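Local coordinates for protein phosphoribosylformylglycinamidine synthase 2 (Thermus thermophilus, PDB 3VIU) that belongs to the PurM-like (AIR synthase-related) family and carries bound adenosine-5'-diphosphate and a magnesium ion in a single chain built of two similar halves, at residues Ile197-Gly201 with Ala202-Arg206; Lys239-Met242 with Glu243-Glu247; Pro391-Val394 with Leu395-Leu399; Val546-Val549 with Asp550-Ala553; Glu705-Leu708 with Glu709-Leu712. All blocks are in the same frame, centred on the assembly; numbering follows the deposited sequence.

In the fold
All five contacts are local. Contact 2, the middle of a helix, is the buried one; contact 4, a turn leaving a strand, lies at the surface; contacts 1, 3 and 5 are partly buried. Contacts 1 and 2 belong to the first C-terminal AIR synthase-related unit and touch through Gly201 and Leu241. Contacts 3 and 5, whose centres are 11 Å apart, join helix 391-399 to strand 702-707 and helix 708-723. Contacts 2 and 4 each carry a lysine-glutamate salt bridge, spaced four residues apart on the helix and three across the turn; contact 1 turns on a tyrosine hydroxyl, contact 5 on a capping box, and contact 3 on an arginine folded over a backbone carbonyl.

Contact 1: Ile197-Gly201 with Ala202-Arg206; sequences IYYAG and AKTGR
Tyr199, two residues before the end of strand 196-201, reaches forward and sets its hydroxyl against Ala202 and Thr204. Two hydrogen bonds meet at that oxygen. Tyr199 OH donates to Ala202 O over 2.6 Å, a short bond that lies in the carbonyl plane on a lone pair, with a C=O...donor angle of 139°. It also accepts from Thr204 OG1 at 3.1 Å, the threonine oxygen standing at the ring edge and in the ring plane. With CG anti to the backbone N (chi1 168°), the tyrosine ring is sent toward residues 202-204, which puts OH beside both Ala202 O and Thr204 OG1. Thr204 OG1 has a second polar partner, Arg307, which ties the hydroxyl pair to the adjoining strand.

Van der Waals packing adds little beyond the polar core: Lys203 CA lies 3.4 Å from Tyr199 OH near the ring plane. Gly201 has a positive phi (113°) at which a side chain would collide with the carbonyl oxygen of Ala200.

Tyr199 also packs on Pro288, and beyond the contact Arg206 forms salt bridges to Glu291 and Glu298. Strand 196-201 runs antiparallel between strands 307-312 and 331-338 in a mixed sheet, with Ala200 resting on Phe324 of helix 317-326.

Contact 2: Lys239-Met242 with Glu243-Glu247; sequences KLLM and EATLE
The side chains of Glu243 and Lys239 meet at a slant, one turn apart on helix 235-250, in an i to i+4 salt bridge within an alpha-helix of the first of two C-terminal AIR synthase-related units. Glu243 OE2 is met by Lys239 NZ at 2.9 Å, nearly head-on to its C-O bond. The lysine starts with CG anti to the backbone N (chi1 176°) and bends at chi2 (68°), which turns an otherwise extended chain along the helix toward the carboxylate. Glu243 bends too, and its other oxygen pairs with Arg116, so the carboxylate lies between two positive groups that would probably stabilise its charge. The CE methyl of selenomethionine Met242 comes within 3.5 Å of Glu243 OE2.

Ala244 follows with its N bonded to Leu240 O, while its methyl packs on Phe324 of helix 317-326. Next, Thr245 uses two groups on one acceptor: its N and its OG1 both give hydrogen bonds to Leu241 O at 3.0 Å. They come from opposite faces of the carbonyl plane, the hydroxyl lying 36° above it. Leu241 and Thr245 lie side by side, and both touch Met308 of strand 307-312. Leu246 N bonds to Met242 O, and its side chain runs beside that of Met242, both reaching Arg116, with Leu246 CD1 3.7 Å from Met242 CG.

Contact 3: Pro391-Val394 with Leu395-Leu399; sequences PQEV and LRRLL
Val394 and Leu398 lie side by side one helical turn apart, pointing the same way, with Val394 CG1 3.9 Å from Leu398 CD1; both lean on Phe654. On another side of the helix Arg396 folds back over the preceding turn. Its guanidinium covers Gln392 O, which stands 3.3 Å above the plane and toward the rim, with Glu393 CA over the same face. The bend at chi3 (-70°) turns the group back in this way.

Farther out, Arg396 NH1 forms a salt bridge with Glu710, and Gln392 O accepts from Trp706 NE1. Glu710 thus holds the guanidinium, while Trp706 of strand 702-707 holds the carbonyl it covers. Glu393 and Arg397 form a long and doubtful ion pair. Leu395 and Leu399 pack against Leu711 of helix 708-723. Beneath the side chains, Arg397 N bonds to Glu393 O at 2.9 Å and Leu398 N to Val394 O, the i to i+4 backbone bonds of a short alpha-helix.

Contact 4: Val546-Val549 with Asp550-Ala553; sequences VLEV and DKRA
The guanidinium of Arg552 has Val549 O at its edge, near its plane; Arg552 NH1 comes to 3.5 Å from that oxygen, but at an angle too poor for a hydrogen bond. Bends at chi2 (-86°) and chi3 carry the group back toward the valine. The other flat group, the carboxylate of Glu548, meets Lys551 through a single oxygen. Glu548 opens, and Arg552 directly follows, a type I beta turn from Glu548 to Lys551, by which the chain leaves strand 538-548 on the way to strand 563-567.

The turn is closed by Lys551 N, which donates to Glu548 O at 2.6 Å from 40° above the carbonyl plane. The same two residues are joined again through their ends, a salt bridge three residues apart. Both chains are extended beyond CG and lie side by side pointing the same way, so the aliphatic chain of Lys551 passes close to the carboxylate, its CD 3.3 Å from Glu548 OE1. Arg440 adds a long, weak ion pair to that oxygen, and Lys551 also packs on Ile610 of helix 596-611.

On the apolar side, Leu547 CD1 touches Arg552 CB at 4.0 Å, the two side chains lying at a slant to each other. Ala478 backs the leucine, and Leu425 touches both Val549 and Arg552. At the charged end, Lys551 NZ meets Glu548 OE1 at 3.0 Å, nearly in line with its C-O bond.

Contact 5: Glu705-Leu708 with Glu709-Leu712; sequences EWSL and EELL
Trp706 and Leu711 cross at about a right angle where strand 702-707 gives way to helix 708-723. The leucine comes up to the root of the indole: its CG lies 3.8 Å from Trp706 CB, and CD2 makes an off-centre CH-pi contact, 4.3 Å from the centroid of the five-membered ring and 29° off its normal. Glu710 also crosses the tryptophan nearly perpendicularly. Its carboxylate plane is 77° from the ring, and OE1 stands near the ring plane, at the edge by CD1.

The other oxygen of Glu710 turns back on the strand end. Ser707 N gives it a nearly straight hydrogen bond, 2.9 Å to Glu710 OE2, and Ser707 OG adds a second at 3.3 Å. Both donors come to the anti side of OE2 from opposite faces of the carboxylate. In return, Glu710 N donates to Ser707 OG at 3.2 Å, completing a capping box with Ser707 as N-cap. Chi1 of 64° sets Glu710 CG between its backbone N and carbonyl carbon, sending the extended chain back over the helix start.

Farther along, Leu712 N bonds to Leu708 O, and Leu708 packs on Thr634. Helix 391-399 covers Trp706 and Leu711, its Gln392 and Arg396 taking the polar ends of Trp706 and Glu710. Leu627 and Leu695 also touch the tryptophan, and Ala631 touches Leu711.

Contact 1: Ile197-Gly201 with Ala202-Arg206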
loop_
_atom_site.group_PDB
_atom_site.type_symbol
_atom_site.label_atom_id
_atom_site.label_comp_id
_atom_site.label_asym_id
_atom_site.label_seq_id
_atom_site.Cartn_x
_atom_site.Cartn_y
_atom_site.Cartn_z
ATOM N N ILE A 197 23.063 3.473 22.538
ATOM C CA ILE A 197 22.194 2.997 21.461
ATOM C C ILE A 197 22.541 1.539 21.162
ATOM O O ILE A 197 23.677 1.226 20.790
ATOM C CB ILE A 197 22.400 3.807 20.163
ATOM C CG1 ILE A 197 22.441 5.306 20.470
ATOM C CG2 ILE A 197 21.303 3.473 19.177
ATOM C CD1 ILE A 197 21.222 5.820 21.161
ATOM N N TYR A 198 21.566 0.648 21.319
ATOM C CA TYR A 198 21.808 -0.766 21.070
ATOM C C TYR A 198 21.526 -1.221 19.642
ATOM O O TYR A 198 20.701 -0.642 18.931
ATOM C CB TYR A 198 21.015 -1.623 22.055
ATOM C CG TYR A 198 21.622 -1.679 23.437
ATOM C CD1 TYR A 198 21.739 -0.529 24.220
ATOM C CD2 TYR A 198 22.061 -2.885 23.974
ATOM C CE1 TYR A 198 22.273 -0.582 25.504
ATOM C CE2 TYR A 198 22.597 -2.952 25.256
ATOM C CZ TYR A 198 22.699 -1.799 26.018
ATOM O OH TYR A 198 23.217 -1.869 27.295
ATOM N N TYR A 199 22.237 -2.272 19.250
ATOM C CA TYR A 199 22.150 -2.881 17.931
ATOM C C TYR A 199 21.781 -4.339 18.149
ATOM O O TYR A 199 22.422 -5.025 18.949
ATOM C CB TYR A 199 23.519 -2.781 17.248
ATOM C CG TYR A 199 23.725 -3.599 15.986
ATOM C CD1 TYR A 199 23.581 -4.984 15.983
ATOM C CD2 TYR A 199 24.139 -2.984 14.806
ATOM C CE1 TYR A 199 23.849 -5.736 14.833
ATOM C CE2 TYR A 199 24.408 -3.719 13.658
ATOM C CZ TYR A 199 24.263 -5.092 13.673
ATOM O OH TYR A 199 24.541 -5.816 12.529
ATOM N N ALA A 200 20.757 -4.807 17.439
ATOM C CA ALA A 200 20.316 -6.193 17.549
ATOM C C ALA A 200 19.924 -6.754 16.188
ATOM O O ALA A 200 19.525 -6.012 15.300
ATOM C CB ALA A 200 19.148 -6.288 18.499
ATOM N N GLY A 201 20.037 -8.067 16.037
ATOM C CA GLY A 201 19.694 -8.702 14.775
ATOM C C GLY A 201 20.896 -9.293 14.058
ATOM O O GLY A 201 21.891 -9.629 14.685
ATOM N N ALA A 202 20.801 -9.421 12.741
ATOM C CA ALA A 202 21.885 -9.972 11.938
ATOM C C ALA A 202 23.136 -9.100 12.031
ATOM O O ALA A 202 23.068 -7.935 12.426
ATOM C CB ALA A 202 21.445 -10.086 10.478
ATOM N N LYS A 203 24.279 -9.669 11.667
ATOM C CA LYS A 203 25.520 -8.920 11.695
ATOM C C LYS A 203 25.666 -8.180 10.362
ATOM O O LYS A 203 25.174 -8.638 9.335
ATOM C CB LYS A 203 26.710 -9.852 11.960
ATOM C CG LYS A 203 26.677 -11.173 11.221
ATOM C CD LYS A 203 25.638 -12.134 11.806
ATOM C CE LYS A 203 25.492 -13.393 10.948
ATOM N NZ LYS A 203 26.779 -14.148 10.762
ATOM N N THR A 204 26.317 -7.022 10.391
ATOM C CA THR A 204 26.497 -6.210 9.190
ATOM C C THR A 204 27.503 -6.780 8.201
ATOM O O THR A 204 28.666 -7.010 8.546
ATOM C CB THR A 204 26.939 -4.779 9.557
ATOM O OG1 THR A 204 25.922 -4.161 10.346
ATOM C CG2 THR A 204 27.179 -3.952 8.314
ATOM N N GLY A 205 27.041 -6.991 6.970
ATOM C CA GLY A 205 27.899 -7.507 5.918
ATOM C C GLY A 205 27.958 -6.555 4.732
ATOM O O GLY A 205 27.463 -5.430 4.800
ATOM N N ARG A 206 28.573 -6.993 3.639
ATOM C CA ARG A 206 28.670 -6.158 2.449
ATOM C C ARG A 206 27.455 -6.415 1.574
ATOM O O ARG A 206 27.554 -7.019 0.511
ATOM C CB ARG A 206 29.969 -6.457 1.693
ATOM C CG ARG A 206 31.155 -5.675 2.236
ATOM C CD ARG A 206 32.481 -6.081 1.615
ATOM N NE ARG A 206 32.985 -7.323 2.189
ATOM C CZ ARG A 206 34.163 -7.453 2.795
ATOM N NH1 ARG A 206 34.520 -8.630 3.285
ATOM N NH2 ARG A 206 34.985 -6.418 2.911
#

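Contact 2: Lys239-Met242 with Glu243-Glu247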
loop_
_atom_site.group_PDB
_atom_site.type_symbol
_atom_site.label_atom_id
_atom_site.label_comp_id
_atom_site.label_asym_id
_atom_site.label_seq_id
_atom_site.Cartn_x
_atom_site.Cartn_y
_atom_site.Cartn_z
ATOM N N LYS A 239 11.517 -13.344 12.886
ATOM C CA LYS A 239 10.535 -13.698 13.912
ATOM C C LYS A 239 11.119 -13.409 15.296
ATOM O O LYS A 239 10.464 -12.812 16.150
ATOM C CB LYS A 239 10.171 -15.181 13.792
ATOM C CG LYS A 239 9.220 -15.704 14.867
ATOM C CD LYS A 239 7.819 -15.119 14.745
ATOM C CE LYS A 239 6.914 -15.619 15.877
ATOM N NZ LYS A 239 5.545 -15.015 15.868
ATOM N N LEU A 240 12.360 -13.837 15.506
ATOM C CA LEU A 240 13.043 -13.618 16.779
ATOM C C LEU A 240 13.203 -12.125 17.047
ATOM O O LEU A 240 12.961 -11.646 18.159
ATOM C CB LEU A 240 14.417 -14.301 16.752
ATOM C CG LEU A 240 14.533 -15.706 17.369
ATOM C CD1 LEU A 240 13.229 -16.475 17.224
ATOM C CD2 LEU A 240 15.703 -16.455 16.720
ATOM N N LEU A 241 13.603 -11.398 16.010
ATOM C CA LEU A 241 13.813 -9.958 16.109
ATOM C C LEU A 241 12.523 -9.254 16.493
ATOM O O LEU A 241 12.506 -8.401 17.378
ATOM C CB LEU A 241 14.301 -9.405 14.772
ATOM C CG LEU A 241 15.430 -8.378 14.771
ATOM C CD1 LEU A 241 15.342 -7.580 13.474
ATOM C CD2 LEU A 241 15.322 -7.450 15.963
HETATM N N MSE A 242 11.450 -9.624 15.809
HETATM C CA MSE A 242 10.133 -9.058 16.043
HETATM C C MSE A 242 9.640 -9.256 17.486
HETATM O O MSE A 242 9.212 -8.298 18.137
HETATM C CB MSE A 242 9.142 -9.676 15.053
HETATM C CG MSE A 242 7.694 -9.216 15.201
HETATM SE SE MSE A 242 6.538 -10.004 13.831
HETATM C CE MSE A 242 6.038 -11.647 14.729
ATOM N N GLU A 243 9.697 -10.490 17.987
ATOM C CA GLU A 243 9.247 -10.775 19.351
ATOM C C GLU A 243 9.999 -9.960 20.398
ATOM O O GLU A 243 9.396 -9.378 21.301
ATOM C CB GLU A 243 9.410 -12.259 19.681
ATOM C CG GLU A 243 8.535 -13.188 18.867
ATOM C CD GLU A 243 7.069 -12.806 18.910
ATOM O OE1 GLU A 243 6.642 -12.206 19.920
ATOM O OE2 GLU A 243 6.346 -13.119 17.939
ATOM N N ALA A 244 11.319 -9.921 20.272
ATOM C CA ALA A 244 12.153 -9.192 21.215
ATOM C C ALA A 244 11.827 -7.708 21.225
ATOM O O ALA A 244 11.628 -7.112 22.290
ATOM C CB ALA A 244 13.621 -9.396 20.872
ATOM N N THR A 245 11.777 -7.112 20.038
ATOM C CA THR A 245 11.485 -5.691 19.931
ATOM C C THR A 245 10.118 -5.397 20.522
ATOM O O THR A 245 9.967 -4.469 21.319
ATOM C CB THR A 245 11.528 -5.224 18.460
ATOM O OG1 THR A 245 12.839 -5.460 17.930
ATOM C CG2 THR A 245 11.194 -3.721 18.352
ATOM N N LEU A 246 9.124 -6.199 20.140
ATOM C CA LEU A 246 7.770 -6.020 20.643
ATOM C C LEU A 246 7.712 -6.197 22.155
ATOM O O LEU A 246 7.060 -5.420 22.847
ATOM C CB LEU A 246 6.807 -7.004 19.979
ATOM C CG LEU A 246 6.463 -6.822 18.498
ATOM C CD1 LEU A 246 5.589 -7.984 18.041
ATOM C CD2 LEU A 246 5.745 -5.506 18.283
ATOM N N GLU A 247 8.389 -7.216 22.680
ATOM C CA GLU A 247 8.361 -7.420 24.119
ATOM C C GLU A 247 9.068 -6.253 24.786
ATOM O O GLU A 247 8.553 -5.659 25.733
ATOM C CB GLU A 247 9.036 -8.736 24.510
ATOM C CG GLU A 247 9.087 -8.950 26.026
ATOM C CD GLU A 247 9.591 -10.326 26.432
ATOM O OE1 GLU A 247 10.025 -10.470 27.597
ATOM O OE2 GLU A 247 9.546 -11.261 25.601
#

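Contact 3: Pro391-Val394 with Leu395-Leu399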
loop_
_atom_site.group_PDB
_atom_site.type_symbol
_atom_site.label_atom_id
_atom_site.label_comp_id
_atom_site.label_asym_id
_atom_site.label_seq_id
_atom_site.Cartn_x
_atom_site.Cartn_y
_atom_site.Cartn_z
ATOM N N PRO A 391 -23.295 -9.544 -25.343
ATOM C CA PRO A 391 -23.076 -9.536 -23.892
ATOM C C PRO A 391 -22.994 -10.935 -23.271
ATOM O O PRO A 391 -22.401 -11.107 -22.208
ATOM C CB PRO A 391 -24.247 -8.696 -23.359
ATOM C CG PRO A 391 -25.307 -8.857 -24.410
ATOM C CD PRO A 391 -24.523 -8.810 -25.701
ATOM N N GLN A 392 -23.574 -11.933 -23.932
ATOM C CA GLN A 392 -23.512 -13.297 -23.417
ATOM C C GLN A 392 -22.052 -13.688 -23.329
ATOM O O GLN A 392 -21.620 -14.327 -22.373
ATOM C CB GLN A 392 -24.212 -14.281 -24.358
ATOM C CG GLN A 392 -25.724 -14.405 -24.184
ATOM C CD GLN A 392 -26.116 -14.996 -22.841
ATOM O OE1 GLN A 392 -25.355 -15.746 -22.233
ATOM N NE2 GLN A 392 -27.315 -14.673 -22.382
ATOM N N GLU A 393 -21.287 -13.283 -24.335
ATOM C CA GLU A 393 -19.876 -13.622 -24.387
ATOM C C GLU A 393 -18.935 -12.588 -23.776
ATOM O O GLU A 393 -17.851 -12.936 -23.310
ATOM C CB GLU A 393 -19.477 -13.933 -25.832
ATOM C CG GLU A 393 -18.732 -15.256 -25.957
ATOM C CD GLU A 393 -17.280 -15.065 -26.339
ATOM O OE1 GLU A 393 -16.448 -15.929 -25.981
ATOM O OE2 GLU A 393 -16.975 -14.052 -27.012
ATOM N N VAL A 394 -19.338 -11.323 -23.766
ATOM C CA VAL A 394 -18.493 -10.297 -23.175
ATOM C C VAL A 394 -18.258 -10.533 -21.682
ATOM O O VAL A 394 -17.141 -10.353 -21.193
ATOM C CB VAL A 394 -19.086 -8.891 -23.386
ATOM C CG1 VAL A 394 -18.438 -7.887 -22.433
ATOM C CG2 VAL A 394 -18.848 -8.458 -24.829
ATOM N N LEU A 395 -19.297 -10.935 -20.959
ATOM C CA LEU A 395 -19.148 -11.184 -19.529
ATOM C C LEU A 395 -18.180 -12.340 -19.289
ATOM O O LEU A 395 -17.346 -12.276 -18.386
ATOM C CB LEU A 395 -20.503 -11.496 -18.884
ATOM C CG LEU A 395 -20.458 -11.975 -17.429
ATOM C CD1 LEU A 395 -19.799 -10.920 -16.545
ATOM C CD2 LEU A 395 -21.865 -12.277 -16.946
ATOM N N ARG A 396 -18.290 -13.394 -20.099
ATOM C CA ARG A 396 -17.399 -14.543 -19.961
ATOM C C ARG A 396 -15.972 -14.143 -20.314
ATOM O O ARG A 396 -15.020 -14.596 -19.679
ATOM C CB ARG A 396 -17.843 -15.709 -20.861
ATOM C CG ARG A 396 -19.144 -16.405 -20.430
ATOM C CD ARG A 396 -19.298 -17.783 -21.090
ATOM N NE ARG A 396 -19.559 -17.699 -22.525
ATOM C CZ ARG A 396 -20.775 -17.642 -23.062
ATOM N NH1 ARG A 396 -21.851 -17.666 -22.285
ATOM N NH2 ARG A 396 -20.917 -17.540 -24.377
ATOM N N ARG A 397 -15.821 -13.284 -21.317
ATOM C CA ARG A 397 -14.488 -12.849 -21.724
ATOM C C ARG A 397 -13.840 -11.940 -20.679
ATOM O O ARG A 397 -12.619 -11.972 -20.494
ATOM C CB ARG A 397 -14.545 -12.152 -23.089
ATOM C CG ARG A 397 -14.820 -13.113 -24.245
ATOM C CD ARG A 397 -15.195 -12.382 -25.529
ATOM N NE ARG A 397 -14.108 -11.585 -26.101
ATOM C CZ ARG A 397 -14.270 -10.694 -27.082
ATOM N NH1 ARG A 397 -15.476 -10.479 -27.601
ATOM N NH2 ARG A 397 -13.225 -10.017 -27.548
ATOM N N LEU A 398 -14.658 -11.137 -19.995
ATOM C CA LEU A 398 -14.152 -10.235 -18.957
ATOM C C LEU A 398 -13.722 -11.021 -17.722
ATOM O O LEU A 398 -12.687 -10.728 -17.113
ATOM C CB LEU A 398 -15.217 -9.209 -18.559
ATOM C CG LEU A 398 -15.381 -8.019 -19.502
ATOM C CD1 LEU A 398 -16.575 -7.184 -19.066
ATOM C CD2 LEU A 398 -14.102 -7.180 -19.512
ATOM N N LEU A 399 -14.527 -12.014 -17.354
ATOM C CA LEU A 399 -14.228 -12.837 -16.194
ATOM C C LEU A 399 -12.921 -13.576 -16.438
ATOM O O LEU A 399 -12.145 -13.783 -15.515
ATOM C CB LEU A 399 -15.364 -13.836 -15.934
ATOM C CG LEU A 399 -16.643 -13.289 -15.288
ATOM C CD1 LEU A 399 -17.744 -14.310 -15.390
ATOM C CD2 LEU A 399 -16.387 -12.944 -13.825
#

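Contact 4: Val546-Val549 with Asp550-Ala553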
loop_
_atom_site.group_PDB
_atom_site.type_symbol
_atom_site.label_atom_id
_atom_site.label_comp_id
_atom_site.label_asym_id
_atom_site.label_seq_id
_atom_site.Cartn_x
_atom_site.Cartn_y
_atom_site.Cartn_z
ATOM N N VAL A 546 -12.298 0.760 10.956
ATOM C CA VAL A 546 -12.700 -0.155 12.009
ATOM C C VAL A 546 -14.201 -0.366 11.997
ATOM O O VAL A 546 -14.947 0.450 11.454
ATOM C CB VAL A 546 -12.283 0.362 13.395
ATOM C CG1 VAL A 546 -12.923 1.718 13.657
ATOM C CG2 VAL A 546 -12.679 -0.643 14.462
ATOM N N LEU A 547 -14.636 -1.471 12.593
ATOM C CA LEU A 547 -16.051 -1.798 12.658
ATOM C C LEU A 547 -16.281 -2.828 13.756
ATOM O O LEU A 547 -15.336 -3.310 14.372
ATOM C CB LEU A 547 -16.529 -2.369 11.321
ATOM C CG LEU A 547 -15.992 -3.748 10.916
ATOM C CD1 LEU A 547 -16.805 -4.269 9.747
ATOM C CD2 LEU A 547 -14.524 -3.668 10.541
ATOM N N GLU A 548 -17.540 -3.144 14.016
ATOM C CA GLU A 548 -17.865 -4.153 15.008
ATOM C C GLU A 548 -18.047 -5.405 14.190
ATOM O O GLU A 548 -18.923 -5.463 13.332
ATOM C CB GLU A 548 -19.166 -3.825 15.747
ATOM C CG GLU A 548 -19.112 -2.538 16.551
ATOM C CD GLU A 548 -20.238 -2.438 17.569
ATOM O OE1 GLU A 548 -21.415 -2.602 17.168
ATOM O OE2 GLU A 548 -19.938 -2.195 18.767
ATOM N N VAL A 549 -17.203 -6.395 14.442
ATOM C CA VAL A 549 -17.249 -7.659 13.723
ATOM C C VAL A 549 -18.673 -8.186 13.582
ATOM O O VAL A 549 -19.003 -8.866 12.614
ATOM C CB VAL A 549 -16.401 -8.708 14.442
ATOM C CG1 VAL A 549 -16.390 -10.003 13.660
ATOM C CG2 VAL A 549 -15.002 -8.183 14.619
ATOM N N ASP A 550 -19.520 -7.862 14.549
ATOM C CA ASP A 550 -20.897 -8.326 14.510
ATOM C C ASP A 550 -21.764 -7.569 13.506
ATOM O O ASP A 550 -22.855 -8.012 13.174
ATOM C CB ASP A 550 -21.523 -8.229 15.895
ATOM C CG ASP A 550 -22.809 -9.008 15.993
ATOM O OD1 ASP A 550 -22.759 -10.250 15.844
ATOM O OD2 ASP A 550 -23.867 -8.379 16.205
ATOM N N LYS A 551 -21.291 -6.420 13.042
ATOM C CA LYS A 551 -22.023 -5.623 12.064
ATOM C C LYS A 551 -21.103 -5.488 10.864
ATOM O O LYS A 551 -20.595 -4.415 10.564
ATOM C CB LYS A 551 -22.362 -4.248 12.647
ATOM C CG LYS A 551 -23.302 -4.326 13.843
ATOM C CD LYS A 551 -23.401 -3.006 14.590
ATOM C CE LYS A 551 -24.289 -3.143 15.825
ATOM N NZ LYS A 551 -24.262 -1.924 16.683
ATOM N N ARG A 552 -20.897 -6.610 10.188
ATOM C CA ARG A 552 -20.019 -6.688 9.035
ATOM C C ARG A 552 -20.809 -7.164 7.830
ATOM O O ARG A 552 -21.853 -7.791 7.974
ATOM C CB ARG A 552 -18.872 -7.667 9.340
ATOM C CG ARG A 552 -17.900 -7.944 8.196
ATOM C CD ARG A 552 -18.377 -9.067 7.262
ATOM N NE ARG A 552 -17.705 -10.353 7.492
ATOM C CZ ARG A 552 -17.748 -11.040 8.630
ATOM N NH1 ARG A 552 -18.428 -10.574 9.669
ATOM N NH2 ARG A 552 -17.122 -12.206 8.725
ATOM N N ALA A 553 -20.310 -6.855 6.642
ATOM C CA ALA A 553 -20.962 -7.285 5.425
ATOM C C ALA A 553 -19.918 -7.892 4.510
ATOM O O ALA A 553 -18.766 -7.477 4.515
ATOM C CB ALA A 553 -21.634 -6.101 4.738
#

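Contact 5: Glu705-Leu708 with Glu709-Leu712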
loop_
_atom_site.group_PDB
_atom_site.type_symbol
_atom_site.label_atom_id
_atom_site.label_comp_id
_atom_site.label_asym_id
_atom_site.label_seq_id
_atom_site.Cartn_x
_atom_site.Cartn_y
_atom_site.Cartn_z
ATOM N N GLU A 705 -28.696 -14.891 -19.914
ATOM C CA GLU A 705 -28.528 -15.897 -18.875
ATOM C C GLU A 705 -27.229 -16.694 -18.908
ATOM O O GLU A 705 -26.734 -17.068 -19.965
ATOM C CB GLU A 705 -29.710 -16.863 -18.914
ATOM C CG GLU A 705 -29.606 -18.001 -17.923
ATOM C CD GLU A 705 -30.941 -18.687 -17.686
ATOM O OE1 GLU A 705 -31.851 -18.049 -17.098
ATOM O OE2 GLU A 705 -31.084 -19.860 -18.093
ATOM N N TRP A 706 -26.691 -16.957 -17.723
ATOM C CA TRP A 706 -25.461 -17.733 -17.566
ATOM C C TRP A 706 -25.630 -18.669 -16.372
ATOM O O TRP A 706 -26.289 -18.316 -15.386
ATOM C CB TRP A 706 -24.279 -16.824 -17.265
ATOM C CG TRP A 706 -23.958 -15.831 -18.314
ATOM C CD1 TRP A 706 -23.038 -15.958 -19.310
ATOM C CD2 TRP A 706 -24.482 -14.501 -18.418
ATOM N NE1 TRP A 706 -22.941 -14.784 -20.022
ATOM C CE2 TRP A 706 -23.817 -13.874 -19.495
ATOM C CE3 TRP A 706 -25.444 -13.778 -17.705
ATOM C CZ2 TRP A 706 -24.081 -12.561 -19.873
ATOM C CZ3 TRP A 706 -25.708 -12.475 -18.082
ATOM C CH2 TRP A 706 -25.026 -11.878 -19.158
ATOM N N SER A 707 -25.047 -19.859 -16.454
ATOM C CA SER A 707 -25.117 -20.782 -15.335
ATOM C C SER A 707 -23.985 -20.330 -14.411
ATOM O O SER A 707 -23.003 -19.746 -14.871
ATOM C CB SER A 707 -24.877 -22.218 -15.808
ATOM O OG SER A 707 -23.583 -22.351 -16.379
ATOM N N LEU A 708 -24.106 -20.575 -13.114
ATOM C CA LEU A 708 -23.039 -20.158 -12.208
ATOM C C LEU A 708 -21.781 -20.946 -12.533
ATOM O O LEU A 708 -20.668 -20.491 -12.293
ATOM C CB LEU A 708 -23.441 -20.372 -10.744
ATOM C CG LEU A 708 -24.693 -19.637 -10.248
ATOM C CD1 LEU A 708 -24.610 -19.502 -8.737
ATOM C CD2 LEU A 708 -24.802 -18.253 -10.880
ATOM N N GLU A 709 -21.965 -22.130 -13.100
ATOM C CA GLU A 709 -20.830 -22.970 -13.469
ATOM C C GLU A 709 -19.914 -22.312 -14.500
ATOM O O GLU A 709 -18.710 -22.219 -14.286
ATOM C CB GLU A 709 -21.315 -24.313 -14.019
ATOM C CG GLU A 709 -21.181 -25.480 -13.054
ATOM C CD GLU A 709 -21.519 -26.812 -13.716
ATOM O OE1 GLU A 709 -22.687 -26.983 -14.142
ATOM O OE2 GLU A 709 -20.621 -27.681 -13.817
ATOM N N GLU A 710 -20.488 -21.863 -15.614
ATOM C CA GLU A 710 -19.696 -21.241 -16.672
ATOM C C GLU A 710 -19.044 -19.933 -16.254
ATOM O O GLU A 710 -17.963 -19.605 -16.735
ATOM C CB GLU A 710 -20.539 -21.028 -17.938
ATOM C CG GLU A 710 -21.713 -20.071 -17.810
ATOM C CD GLU A 710 -22.568 -20.032 -19.074
ATOM O OE1 GLU A 710 -22.061 -19.602 -20.140
ATOM O OE2 GLU A 710 -23.748 -20.435 -19.001
ATOM N N LEU A 711 -19.697 -19.194 -15.360
ATOM C CA LEU A 711 -19.147 -17.935 -14.871
ATOM C C LEU A 711 -17.943 -18.278 -14.004
ATOM O O LEU A 711 -16.866 -17.685 -14.119
ATOM C CB LEU A 711 -20.192 -17.185 -14.038
ATOM C CG LEU A 711 -21.419 -16.615 -14.764
ATOM C CD1 LEU A 711 -22.363 -15.976 -13.757
ATOM C CD2 LEU A 711 -20.987 -15.585 -15.808
ATOM N N LEU A 712 -18.144 -19.269 -13.148
ATOM C CA LEU A 712 -17.118 -19.737 -12.234
ATOM C C LEU A 712 -15.873 -20.285 -12.941
ATOM O O LEU A 712 -14.757 -19.875 -12.624
ATOM C CB LEU A 712 -17.709 -20.805 -11.305
ATOM C CG LEU A 712 -16.867 -21.197 -10.092
ATOM C CD1 LEU A 712 -16.677 -19.985 -9.171
ATOM C CD2 LEU A 712 -17.556 -22.329 -9.345
#